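Local structure of N-acetylneuraminate epimerase (Escherichia coli, 2UVK) at residues K120-G126 with N167-F173; G111-V116 with A192-N198; H155-K159 with A210-L214; A244-A248 with R307-S312; L48-P52 with T95-V99. The protein catalyses the mutarotation of sialic acid, converting the alpha-anomer of N-acetylneuraminate to the beta-anomer and so speeding the equilibrium between the two. All coordinates share one frame; numbering follows the deposited sequence.

Overall arrangement
Of the five contacts in this beta-propeller, interaction 1 is buried and lies within one blade, where two neighbouring antiparallel strands are joined mostly by backbone hydrogen bonds. Interactions 2 and 4 bring innermost strands of successive blades side by side, so valines, a phenylalanine and glycine-rich turns take over; they touch each other through G193 and G245, while strands 112-117 and 120-125 tie interaction 2 to interaction 1. The other two are surface contacts: interaction 5 sets a tryptophan against an interblade loop, and interaction 3, about 37 Å from it between centres, fastens a helix end with a lysine.

Interaction 1 of 5, residues K120-G126 with N167-F173; sequences KAYVTGG and NKFLLSF
Y122 and S172 face each other as a non-hydrogen-bonded pair of antiparallel strands, and the tyrosine shows how a side chain can lie along its neighbour strand. Its CB and CG pass near the carbonyl O of L171. CG stands anti to the carbonyl carbon (chi1 -79°), which carries the ring across to strand 169-173. There CD1 meets CD2 of L170 at 4.0 Å, and the rim at CE1 and CZ lies beneath CB of S172, whose CH-pi contact falls 4.0 Å from the ring centroid and close to the ring normal. On the face of the sheet shared by A121, V123, L171 and F173, CB of V123 meets CB of L171, while CB of A121 touches the edge of the F173 ring.

Backbone hydrogen bonds join the two strands. A121 pairs reciprocally with F173, and V123 with L171; F173 N to A121 O is short at 2.7 Å and nearly straight at 174°. Past the V123-L171 pair a side chain joins in: T124 OG1, anti to the backbone N (chi1 -169°), donates to F169 O at 2.7 Å from above the carbonyl plane and also accepts from a water that reaches K168 O. N167 closes the end, its N bonding G126 O at 2.9 Å, while its OD1 accepts from F169 N in an Asx turn.

These are the two middle strands of a four-stranded propeller blade: strand 112-117 pairs with 120-125 on one side, strand 179-185 with 169-174 on the other, and the chain between them is a largely helical insertion containing helices 129-142 and 146-157.

Interaction 2 of 5, residues G111-V116 with A192-N198; sequences GHVTFV and AGAAVVN
The carbonyl O of G111 is gripped by two groups: G193 N donates to it at 2.8 Å, in the carbonyl plane and on a lone pair, and a water donates to it while accepting from A194 N. G111 has backbone angles that call for glycine, and a CB there would run into CB of A192.

Beyond this polar end the strands stand too far apart for backbone pairing, with axes 7.2 Å apart and only 11° from parallel, and side chains fill the interval. V113 points CG1 at A194 O, 3.3 Å away, and its CB meets CB and CG1 of V196. The two branches of V196 divide the work: with CG2 anti to the backbone N and CG1 near +60°, CG1 touches both V113 CB and T114 O, whereas CG2 reaches CD2 of F115 at 4.0 Å. An alanine at V196 would remove both branches and is likely to leave a gap between V113 and the F115 ring, setting that ring freer to shift. N198 crosses F115 nearly at a right angle, CB to CB at 4.0 Å; its ND2 is hydrogen-bonded to T203.

Strands 112-117 and 195-199 are the innermost strands of two consecutive blades. Strand 120-125 flanks the first, strand 202-206 adds L205 and T203 to the packing, and strand 247-251 of the next blade lies against A195 and V197.

Interaction 3 of 5, residues H155-K159 with A210-L214; sequences HYFDK and AKPGL
NZ of K211 reaches the end of helix 146-157 and gives two hydrogen bonds to backbone oxygens, one to F157 O in the last turn and one to K159 O just past the helix, each 2.8 Å long. The two are differently aimed: the ammonium lies in the carbonyl plane of K159 but is tilted 31° from that of F157. K211 starts with CG between its backbone N and carbonyl carbon (chi1 60°), then bends at chi3 (-78°), and this course delivers NZ to both oxygens at once. Y164 OH and N275 O are further partners of this NZ, more oxygens than its three N-H can serve fully at once. A helix C-terminus carries partial negative charge, so the position probably favours the charged form of the lysine. D158, the first residue to leave the helical angles, has its carboxylate too distant to pair with K211; OD1 bonds N275 instead.

Outside this polar centre P212 packs against two aromatic side chains. Its CG sits 4.0 Å from OH of Y156 and close to CE2, the proline crossing the tyrosine at about a right angle, while its CB meets CE1 of F157, also at 4.0 Å. The two rings are themselves in contact, CD2 of Y156 standing over the centre of the F157 ring. Y276 stacks on F157 as well.

P212 and G213 occupy the corners of a type II turn from K211 to L214, next to a classic bulge in which A210 and K211 both face L214 and bond its O. The contact thus docks the helical insertion on a beta hairpin beside E209, the predicted proton acceptor, whose OE2 accepts from G213 N.

Interaction 4 of 5, residues A244-A248 with R307-S312; sequences AGGFA and RAYGVS
F247 is the tightly packed half of this contact, its ring pushed among the backbone of R307 to G310 and the aliphatic part of R307. CZ approaches CD of R307 at 3.6 Å, CE2 lies near R307 O, and CE1 meets CA of G310 at 3.5 Å. Glycine suits that last position, since a CB on G310 would collide with the ring. At the ring's edge sits OG of S312, which accepts from A248 N at 3.1 Å; with OG anti to the carbonyl carbon (chi1 -72°), the hydroxyl is turned back to that N. Exchanging F247 for an alanine would probably open a gap between the R307 methylenes and G310, leaving the arginine's stem freer to move, although D334 and G323 hold its guanidinium.

The wetter side begins at G245. Its carbonyl O accepts from Y309 N at 2.9 Å on a lone pair; a water lies 2.9 Å from G245 O, probably donating to it, accepts from G310 N and rests over one face of the F247 ring. In one modelled conformer, the Y309 ring lies with its face to CA of G245 and its OH near CB of A244; the positive phi of G245 by itself favours glycine.

The two segments lead into strands 247-251 and 311-315, innermost strands of consecutive blades. Strand 318-322 contributes I321 beside F247 and R307, strand 195-199 packs on A248 from the preceding blade, and strand 214-215 brings R215 to A244 and Y309.

Interaction 5 of 5, residues L48-P52 with T95-V99; sequences LAAFP and TNSWV
The indole of W98 presents one face to F51 and P52 and an edge to A49. F51 meets it in a T-shaped (edge-to-face) pair, planes at 88°, the CD1 edge of the phenylalanine over the six-membered ring with centroids 5.1 Å apart. CA of F51 and CD of P52 make CH-pi contacts with the five-membered ring, and CD of P52 also presses on CB of W98 at 3.6 Å. In the indole plane NE1 donates to A49 O at 2.9 Å, though it approaches from above the carbonyl plane rather than along a lone pair. CG of W98 stands anti to the carbonyl carbon (chi1 -71°), which lays the ring under the 49-52 loop.

A second polar bond secures the other end: A49 N donates to OD1 of N96 at 3.0 Å and a fairly straight 166°. That oxygen also accepts from Y91 OH, and CB of A49 fits against N96 O at 3.3 Å. N96 belongs to a G1 beta bulge with S97.

Here the loop that follows strand 46-47 in the first Kelch repeat runs alongside the outermost strand, 97-100, of the second blade, nearly in the same direction. In this Kelch-repeat propeller a tryptophan on the outer strand of one blade thus packs under the loop joining the preceding blade to it.

Interaction 1 of 5, residues K120-G126 with N167-F173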
# COMPACT_ATOMS: atom_id res chain seq x y z
N LYS B 120 7.64 -2.18 -21.03
CA LYS B 120 6.76 -2.14 -19.84
C LYS B 120 6.90 -0.78 -19.17
O LYS B 120 7.94 -0.13 -19.26
CB LYS B 120 7.14 -3.24 -18.85
CG LYS B 120 6.88 -4.66 -19.39
CD LYS B 120 7.58 -5.74 -18.61
CE LYS B 120 7.32 -7.11 -19.26
NZ LYS B 120 7.74 -8.25 -18.40
N ALA B 121 5.83 -0.36 -18.49
CA ALA B 121 5.88 0.87 -17.71
C ALA B 121 6.22 0.53 -16.28
O ALA B 121 5.53 -0.26 -15.65
CB ALA B 121 4.55 1.59 -17.78
N TYR B 122 7.28 1.13 -15.78
CA TYR B 122 7.76 0.90 -14.43
C TYR B 122 7.42 2.13 -13.59
O TYR B 122 7.62 3.26 -14.03
CB TYR B 122 9.27 0.71 -14.43
CG TYR B 122 9.72 -0.66 -14.87
CD1 TYR B 122 10.14 -1.61 -13.95
CD2 TYR B 122 9.71 -1.02 -16.20
CE1 TYR B 122 10.58 -2.88 -14.35
CE2 TYR B 122 10.10 -2.27 -16.60
CZ TYR B 122 10.51 -3.21 -15.67
OH TYR B 122 10.96 -4.46 -16.11
N VAL B 123 6.93 1.86 -12.38
CA VAL B 123 6.41 2.90 -11.46
C VAL B 123 7.04 2.71 -10.08
O VAL B 123 7.13 1.60 -9.57
CB VAL B 123 4.88 2.78 -11.32
CG1 VAL B 123 4.36 3.76 -10.26
CG2 VAL B 123 4.19 3.01 -12.68
N THR B 124 7.51 3.80 -9.50
CA THR B 124 7.91 3.78 -8.08
C THR B 124 7.63 5.15 -7.49
O THR B 124 7.36 6.10 -8.23
CB THR B 124 9.38 3.34 -7.88
OG1 THR B 124 9.61 3.09 -6.49
CG2 THR B 124 10.35 4.34 -8.44
N GLY B 125 7.67 5.21 -6.16
CA GLY B 125 7.40 6.46 -5.47
C GLY B 125 5.92 6.76 -5.32
O GLY B 125 5.06 6.03 -5.78
N GLY B 126 5.67 7.88 -4.66
CA GLY B 126 4.33 8.35 -4.44
C GLY B 126 3.89 8.29 -3.00
O GLY B 126 4.42 7.51 -2.18
N ASN B 167 5.94 5.17 -1.37
CA ASN B 167 6.06 3.86 -2.02
C ASN B 167 7.48 3.58 -2.47
O ASN B 167 7.99 4.24 -3.39
CB ASN B 167 5.16 3.79 -3.25
CG ASN B 167 5.09 2.40 -3.84
OD1 ASN B 167 5.56 1.44 -3.23
ND2 ASN B 167 4.45 2.27 -5.02
N LYS B 168 8.12 2.62 -1.79
CA LYS B 168 9.49 2.22 -2.15
C LYS B 168 9.52 1.05 -3.13
O LYS B 168 10.60 0.69 -3.62
CB LYS B 168 10.31 1.84 -0.90
CG LYS B 168 9.88 0.59 -0.20
CD LYS B 168 10.86 0.21 0.92
CE LYS B 168 10.47 -1.05 1.63
NZ LYS B 168 11.60 -1.49 2.54
N PHE B 169 8.36 0.44 -3.41
CA PHE B 169 8.29 -0.69 -4.32
C PHE B 169 8.42 -0.23 -5.76
O PHE B 169 8.07 0.89 -6.10
CB PHE B 169 7.00 -1.47 -4.15
CG PHE B 169 6.89 -2.16 -2.84
CD1 PHE B 169 7.52 -3.37 -2.63
CD2 PHE B 169 6.17 -1.60 -1.80
CE1 PHE B 169 7.41 -4.03 -1.44
CE2 PHE B 169 6.06 -2.25 -0.60
CZ PHE B 169 6.70 -3.47 -0.42
N LEU B 170 8.94 -1.13 -6.59
CA LEU B 170 9.00 -0.92 -8.03
C LEU B 170 7.97 -1.85 -8.66
O LEU B 170 7.99 -3.07 -8.44
CB LEU B 170 10.40 -1.26 -8.56
CG LEU B 170 10.67 -0.98 -10.05
CD1 LEU B 170 10.64 0.47 -10.35
CD2 LEU B 170 12.03 -1.58 -10.45
N LEU B 171 7.05 -1.26 -9.44
CA LEU B 171 5.94 -1.97 -10.05
C LEU B 171 6.15 -1.95 -11.56
O LEU B 171 6.68 -0.99 -12.10
CB LEU B 171 4.62 -1.25 -9.72
CG LEU B 171 4.35 -0.86 -8.25
CD1 LEU B 171 3.01 -0.08 -8.18
CD2 LEU B 171 4.36 -2.05 -7.34
N SER B 172 5.72 -3.01 -12.25
CA SER B 172 5.73 -2.97 -13.71
C SER B 172 4.35 -3.29 -14.27
O SER B 172 3.69 -4.24 -13.84
CB SER B 172 6.81 -3.89 -14.31
OG SER B 172 6.56 -5.26 -14.03
N PHE B 173 3.93 -2.45 -15.21
CA PHE B 173 2.67 -2.60 -15.93
C PHE B 173 3.00 -3.08 -17.34
O PHE B 173 3.78 -2.43 -18.04
CB PHE B 173 1.95 -1.24 -15.98
CG PHE B 173 0.82 -1.18 -16.97
CD1 PHE B 173 -0.44 -1.63 -16.63
CD2 PHE B 173 1.01 -0.64 -18.24
CE1 PHE B 173 -1.50 -1.55 -17.54
CE2 PHE B 173 -0.04 -0.57 -19.12
CZ PHE B 173 -1.29 -1.03 -18.78
O HOH W 1 11.72 3.36 -4.80
O HOH W 2 2.92 4.41 -6.34

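Interaction 2 of 5, residues G111-V116 with A192-N198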
# COMPACT_ATOMS: atom_id res chain seq x y z
N GLY B 111 2.69 11.54 -7.13
CA GLY B 111 4.07 11.80 -6.76
C GLY B 111 5.00 10.68 -7.19
O GLY B 111 6.20 10.73 -6.94
N HIS B 112 4.44 9.66 -7.82
CA HIS B 112 5.21 8.58 -8.41
C HIS B 112 5.97 9.09 -9.64
O HIS B 112 5.70 10.16 -10.21
CB HIS B 112 4.28 7.44 -8.80
CG HIS B 112 3.20 7.84 -9.75
ND1 HIS B 112 2.33 8.88 -9.49
CD2 HIS B 112 2.86 7.34 -10.97
CE1 HIS B 112 1.51 9.01 -10.53
NE2 HIS B 112 1.80 8.08 -11.42
N VAL B 113 6.92 8.27 -10.06
CA VAL B 113 7.54 8.44 -11.37
C VAL B 113 7.12 7.27 -12.26
O VAL B 113 6.62 6.25 -11.78
CB VAL B 113 9.08 8.51 -11.28
CG1 VAL B 113 9.52 9.75 -10.50
CG2 VAL B 113 9.65 7.21 -10.72
N THR B 114 7.32 7.43 -13.56
CA THR B 114 7.13 6.31 -14.49
C THR B 114 8.16 6.39 -15.60
O THR B 114 8.48 7.48 -16.11
CB THR B 114 5.69 6.33 -15.06
OG1 THR B 114 4.77 6.22 -13.97
CG2 THR B 114 5.43 5.18 -16.01
N PHE B 115 8.74 5.23 -15.91
CA PHE B 115 9.66 5.10 -17.05
C PHE B 115 9.37 3.82 -17.82
O PHE B 115 8.75 2.90 -17.30
CB PHE B 115 11.13 5.15 -16.59
CG PHE B 115 11.54 4.05 -15.64
CD1 PHE B 115 12.23 2.95 -16.10
CD2 PHE B 115 11.28 4.13 -14.28
CE1 PHE B 115 12.65 1.94 -15.23
CE2 PHE B 115 11.69 3.13 -13.41
CZ PHE B 115 12.37 2.03 -13.90
N VAL B 116 9.83 3.79 -19.07
CA VAL B 116 9.60 2.63 -19.94
C VAL B 116 10.92 1.83 -20.02
O VAL B 116 11.98 2.40 -20.31
CB VAL B 116 9.11 3.05 -21.36
CG1 VAL B 116 8.91 1.83 -22.28
CG2 VAL B 116 7.79 3.85 -21.27
N ALA B 192 8.14 11.19 -3.07
CA ALA B 192 7.06 11.73 -3.89
C ALA B 192 7.63 12.96 -4.60
O ALA B 192 8.19 13.84 -3.98
CB ALA B 192 5.87 12.10 -3.00
N GLY B 193 7.55 13.01 -5.92
CA GLY B 193 8.07 14.14 -6.67
C GLY B 193 9.54 14.08 -7.05
O GLY B 193 10.14 15.11 -7.37
N ALA B 194 10.11 12.88 -7.07
CA ALA B 194 11.45 12.71 -7.64
C ALA B 194 11.34 12.95 -9.16
O ALA B 194 10.23 12.86 -9.74
CB ALA B 194 12.00 11.32 -7.35
N ALA B 195 12.47 13.29 -9.76
CA ALA B 195 12.59 13.39 -11.20
C ALA B 195 13.21 12.09 -11.68
O ALA B 195 14.14 11.59 -11.04
CB ALA B 195 13.43 14.57 -11.59
N VAL B 196 12.69 11.53 -12.76
CA VAL B 196 13.24 10.28 -13.33
C VAL B 196 13.88 10.51 -14.69
O VAL B 196 13.40 11.31 -15.48
CB VAL B 196 12.16 9.18 -13.43
CG1 VAL B 196 11.01 9.61 -14.33
CG2 VAL B 196 12.73 7.83 -13.92
N VAL B 197 15.00 9.81 -14.93
CA VAL B 197 15.58 9.72 -16.27
C VAL B 197 15.93 8.26 -16.53
O VAL B 197 16.43 7.59 -15.64
CB VAL B 197 16.85 10.60 -16.45
CG1 VAL B 197 17.43 10.42 -17.88
CG2 VAL B 197 16.57 12.05 -16.20
N ASN B 198 15.65 7.78 -17.75
CA ASN B 198 15.96 6.41 -18.16
C ASN B 198 16.80 6.45 -19.44
O ASN B 198 16.51 7.20 -20.35
CB ASN B 198 14.67 5.62 -18.47
CG ASN B 198 14.95 4.32 -19.20
OD1 ASN B 198 14.86 4.25 -20.45
ND2 ASN B 198 15.34 3.29 -18.45
O HOH W 3 9.02 10.06 -6.64
O HOH W 4 7.53 12.42 -9.45

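Interaction 3 of 5, residues H155-K159 with A210-L214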
# COMPACT_ATOMS: atom_id res chain seq x y z
N HIS B 155 -1.42 16.25 13.99
CA HIS B 155 -1.22 14.80 13.91
C HIS B 155 -0.56 14.47 12.57
O HIS B 155 0.34 13.63 12.48
CB HIS B 155 -2.52 14.04 13.97
CG HIS B 155 -3.07 13.79 15.35
ND1 HIS B 155 -2.28 13.40 16.41
CD2 HIS B 155 -4.34 13.75 15.79
CE1 HIS B 155 -3.05 13.19 17.46
NE2 HIS B 155 -4.30 13.40 17.12
N TYR B 156 -1.02 15.12 11.51
CA TYR B 156 -0.53 14.76 10.16
C TYR B 156 0.97 15.04 9.96
O TYR B 156 1.69 14.22 9.36
CB TYR B 156 -1.33 15.51 9.11
CG TYR B 156 -1.06 15.07 7.67
CD1 TYR B 156 -1.56 13.88 7.19
CD2 TYR B 156 -0.33 15.88 6.82
CE1 TYR B 156 -1.32 13.48 5.86
CE2 TYR B 156 -0.09 15.51 5.49
CZ TYR B 156 -0.60 14.31 5.03
OH TYR B 156 -0.42 13.92 3.72
N PHE B 157 1.45 16.19 10.41
CA PHE B 157 2.82 16.60 10.14
C PHE B 157 3.84 16.14 11.19
O PHE B 157 5.02 16.11 10.90
CB PHE B 157 2.90 18.11 9.93
CG PHE B 157 2.24 18.58 8.69
CD1 PHE B 157 2.83 18.33 7.46
CD2 PHE B 157 1.04 19.27 8.72
CE1 PHE B 157 2.22 18.75 6.28
CE2 PHE B 157 0.43 19.68 7.53
CZ PHE B 157 1.04 19.42 6.32
N ASP B 158 3.36 15.71 12.35
CA ASP B 158 4.26 15.31 13.45
C ASP B 158 4.51 13.81 13.41
O ASP B 158 4.09 13.04 14.29
CB ASP B 158 3.67 15.70 14.81
CG ASP B 158 4.63 15.47 15.96
OD1 ASP B 158 5.85 15.37 15.69
OD2 ASP B 158 4.16 15.38 17.11
N LYS B 159 5.18 13.37 12.35
CA LYS B 159 5.53 11.97 12.20
C LYS B 159 6.90 11.88 11.58
O LYS B 159 7.33 12.78 10.87
CB LYS B 159 4.53 11.26 11.27
CG LYS B 159 3.08 11.42 11.60
CD LYS B 159 2.21 10.55 10.66
CE LYS B 159 0.72 10.70 10.96
NZ LYS B 159 0.38 10.40 12.38
N ALA B 210 10.74 13.16 0.92
CA ALA B 210 10.76 11.97 1.79
C ALA B 210 9.55 11.88 2.70
O ALA B 210 9.21 10.82 3.17
CB ALA B 210 12.05 11.92 2.65
N LYS B 211 8.90 13.02 2.94
CA LYS B 211 7.64 13.08 3.67
C LYS B 211 7.07 14.44 3.34
O LYS B 211 7.78 15.27 2.80
CB LYS B 211 7.83 12.91 5.18
CG LYS B 211 8.72 13.96 5.86
CD LYS B 211 8.44 14.04 7.37
CE LYS B 211 7.16 14.83 7.65
NZ LYS B 211 6.91 14.96 9.13
N PRO B 212 5.79 14.68 3.67
CA PRO B 212 5.27 16.03 3.41
C PRO B 212 6.13 17.12 4.02
O PRO B 212 6.40 17.07 5.22
CB PRO B 212 3.87 15.95 3.99
CG PRO B 212 3.49 14.52 3.86
CD PRO B 212 4.76 13.79 4.21
N GLY B 213 6.66 18.01 3.17
CA GLY B 213 7.50 19.14 3.58
C GLY B 213 8.99 18.90 3.79
O GLY B 213 9.74 19.82 4.17
N LEU B 214 9.44 17.69 3.54
CA LEU B 214 10.86 17.35 3.62
C LEU B 214 11.31 16.64 2.37
O LEU B 214 10.77 15.58 2.04
CB LEU B 214 11.08 16.43 4.80
CG LEU B 214 12.52 15.96 4.99
CD1 LEU B 214 13.46 17.11 5.46
CD2 LEU B 214 12.55 14.78 5.94

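Interaction 4 of 5, residues A244-A248 with R307-S312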
# COMPACT_ATOMS: atom_id res chain seq x y z
N ALA B 244 11.79 19.00 -4.80
CA ALA B 244 10.85 18.09 -5.42
C ALA B 244 10.25 18.79 -6.65
O ALA B 244 10.29 20.01 -6.77
CB ALA B 244 9.78 17.67 -4.46
N GLY B 245 9.74 18.00 -7.59
CA GLY B 245 9.19 18.57 -8.81
C GLY B 245 10.22 19.17 -9.74
O GLY B 245 9.91 20.03 -10.55
N GLY B 246 11.48 18.72 -9.63
CA GLY B 246 12.50 19.12 -10.58
C GLY B 246 12.34 18.49 -11.96
O GLY B 246 11.56 17.55 -12.15
N PHE B 247 13.11 19.01 -12.91
CA PHE B 247 13.13 18.57 -14.31
C PHE B 247 14.40 17.79 -14.61
O PHE B 247 15.47 18.09 -14.06
CB PHE B 247 13.07 19.78 -15.23
CG PHE B 247 11.85 20.63 -15.04
CD1 PHE B 247 10.71 20.42 -15.81
CD2 PHE B 247 11.85 21.65 -14.10
CE1 PHE B 247 9.60 21.20 -15.63
CE2 PHE B 247 10.71 22.41 -13.92
CZ PHE B 247 9.62 22.20 -14.70
N ALA B 248 14.30 16.81 -15.51
CA ALA B 248 15.50 15.99 -15.76
C ALA B 248 15.47 15.30 -17.10
O ALA B 248 14.42 14.97 -17.63
CB ALA B 248 15.69 14.98 -14.65
N ARG B 307 11.56 27.27 -11.22
CA ARG B 307 10.47 26.54 -11.87
C ARG B 307 10.44 25.11 -11.33
O ARG B 307 11.49 24.51 -11.14
CB ARG B 307 10.69 26.50 -13.39
CG ARG B 307 9.55 25.90 -14.20
CD ARG B 307 9.96 25.62 -15.64
NE ARG B 307 10.31 26.84 -16.35
CZ ARG B 307 9.70 27.33 -17.44
NH1 ARG B 307 8.70 26.70 -18.04
NH2 ARG B 307 10.14 28.46 -17.97
N ALA B 308 9.24 24.60 -11.10
CA ALA B 308 9.00 23.23 -10.66
C ALA B 308 7.68 22.75 -11.25
O ALA B 308 6.88 23.55 -11.77
CB ALA B 308 8.97 23.16 -9.13
N TYR B 309 7.45 21.44 -11.17
CA TYR B 309 6.17 20.82 -11.51
C TYR B 309 5.67 21.18 -12.90
O TYR B 309 4.58 21.74 -13.09
CB TYR B 309 5.12 21.14 -10.45
CG TYR B 309 5.53 20.62 -9.09
CD1 TYR B 309 5.49 19.26 -8.80
CD2 TYR B 309 5.99 21.49 -8.10
CE1 TYR B 309 5.89 18.79 -7.56
CE2 TYR B 309 6.37 21.03 -6.85
CZ TYR B 309 6.31 19.68 -6.59
OH TYR B 309 6.69 19.18 -5.35
N GLY B 310 6.51 20.86 -13.86
CA GLY B 310 6.16 20.86 -15.28
C GLY B 310 6.42 19.50 -15.90
O GLY B 310 6.43 18.48 -15.23
N VAL B 311 6.57 19.51 -17.22
CA VAL B 311 6.85 18.30 -18.00
C VAL B 311 8.29 18.30 -18.56
O VAL B 311 8.76 19.32 -19.01
CB VAL B 311 5.82 18.14 -19.14
CG1 VAL B 311 6.25 17.03 -20.13
CG2 VAL B 311 4.43 17.89 -18.55
N SER B 312 8.97 17.18 -18.38
CA SER B 312 10.33 16.97 -18.90
C SER B 312 10.26 15.92 -19.99
O SER B 312 9.72 14.85 -19.75
CB SER B 312 11.24 16.41 -17.79
OG SER B 312 11.58 17.33 -16.80
O HOH W 5 8.69 19.00 -12.97

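Interaction 5 of 5, residues L48-P52 with T95-V99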
# COMPACT_ATOMS: atom_id res chain seq x y z
N LEU B 48 -6.76 17.45 -28.29
CA LEU B 48 -7.13 16.07 -28.44
C LEU B 48 -8.43 15.76 -27.70
O LEU B 48 -9.00 16.63 -27.01
CB LEU B 48 -5.98 15.19 -27.94
CG LEU B 48 -4.60 15.41 -28.57
CD1 LEU B 48 -3.57 14.45 -28.01
CD2 LEU B 48 -4.69 15.27 -30.13
N ALA B 49 -8.88 14.53 -27.79
CA ALA B 49 -10.03 14.07 -27.03
C ALA B 49 -9.75 14.27 -25.54
O ALA B 49 -8.64 14.02 -25.06
CB ALA B 49 -10.32 12.62 -27.34
N ALA B 50 -10.77 14.74 -24.83
CA ALA B 50 -10.65 14.99 -23.39
C ALA B 50 -10.38 13.71 -22.61
O ALA B 50 -10.87 12.64 -22.91
CB ALA B 50 -11.91 15.67 -22.87
N PHE B 51 -9.59 13.86 -21.55
CA PHE B 51 -9.35 12.77 -20.62
C PHE B 51 -10.64 12.43 -19.89
O PHE B 51 -11.24 13.32 -19.30
CB PHE B 51 -8.25 13.20 -19.64
CG PHE B 51 -7.79 12.11 -18.72
CD1 PHE B 51 -7.01 11.07 -19.19
CD2 PHE B 51 -8.13 12.13 -17.37
CE1 PHE B 51 -6.59 10.07 -18.32
CE2 PHE B 51 -7.69 11.13 -16.53
CZ PHE B 51 -6.93 10.13 -17.00
N PRO B 52 -11.08 11.16 -19.93
CA PRO B 52 -12.34 10.80 -19.34
C PRO B 52 -12.34 10.54 -17.83
O PRO B 52 -13.40 10.29 -17.25
CB PRO B 52 -12.67 9.49 -20.07
CG PRO B 52 -11.41 8.90 -20.34
CD PRO B 52 -10.49 10.01 -20.64
N THR B 95 -6.92 6.88 -33.51
CA THR B 95 -8.36 7.08 -33.41
C THR B 95 -8.77 8.26 -32.52
O THR B 95 -9.96 8.52 -32.36
CB THR B 95 -9.03 5.80 -32.90
OG1 THR B 95 -8.49 5.45 -31.62
CG2 THR B 95 -8.76 4.66 -33.85
N ASN B 96 -7.79 8.94 -31.92
CA ASN B 96 -8.05 10.07 -31.00
C ASN B 96 -9.12 9.71 -29.97
O ASN B 96 -10.09 10.44 -29.78
CB ASN B 96 -8.45 11.32 -31.80
CG ASN B 96 -8.53 12.60 -30.96
OD1 ASN B 96 -7.80 12.79 -29.98
ND2 ASN B 96 -9.42 13.49 -31.36
N SER B 97 -8.89 8.59 -29.28
CA SER B 97 -9.88 8.06 -28.35
C SER B 97 -9.20 7.50 -27.11
O SER B 97 -8.13 6.89 -27.20
CB SER B 97 -10.74 6.96 -29.03
OG SER B 97 -9.94 5.89 -29.50
N TRP B 98 -9.89 7.67 -25.98
CA TRP B 98 -9.43 7.16 -24.66
C TRP B 98 -10.26 5.97 -24.23
O TRP B 98 -11.47 5.92 -24.48
CB TRP B 98 -9.60 8.24 -23.60
CG TRP B 98 -8.68 9.38 -23.69
CD1 TRP B 98 -8.90 10.57 -24.32
CD2 TRP B 98 -7.37 9.49 -23.08
NE1 TRP B 98 -7.81 11.40 -24.17
CE2 TRP B 98 -6.86 10.76 -23.40
CE3 TRP B 98 -6.58 8.62 -22.31
CZ2 TRP B 98 -5.60 11.20 -22.99
CZ3 TRP B 98 -5.32 9.07 -21.88
CH2 TRP B 98 -4.84 10.34 -22.24
N VAL B 99 -9.63 5.04 -23.52
CA VAL B 99 -10.36 4.05 -22.74
C VAL B 99 -9.70 3.91 -21.37
O VAL B 99 -8.50 4.05 -21.23
CB VAL B 99 -10.45 2.68 -23.44
CG1 VAL B 99 -9.09 2.02 -23.60
CG2 VAL B 99 -11.46 1.77 -22.73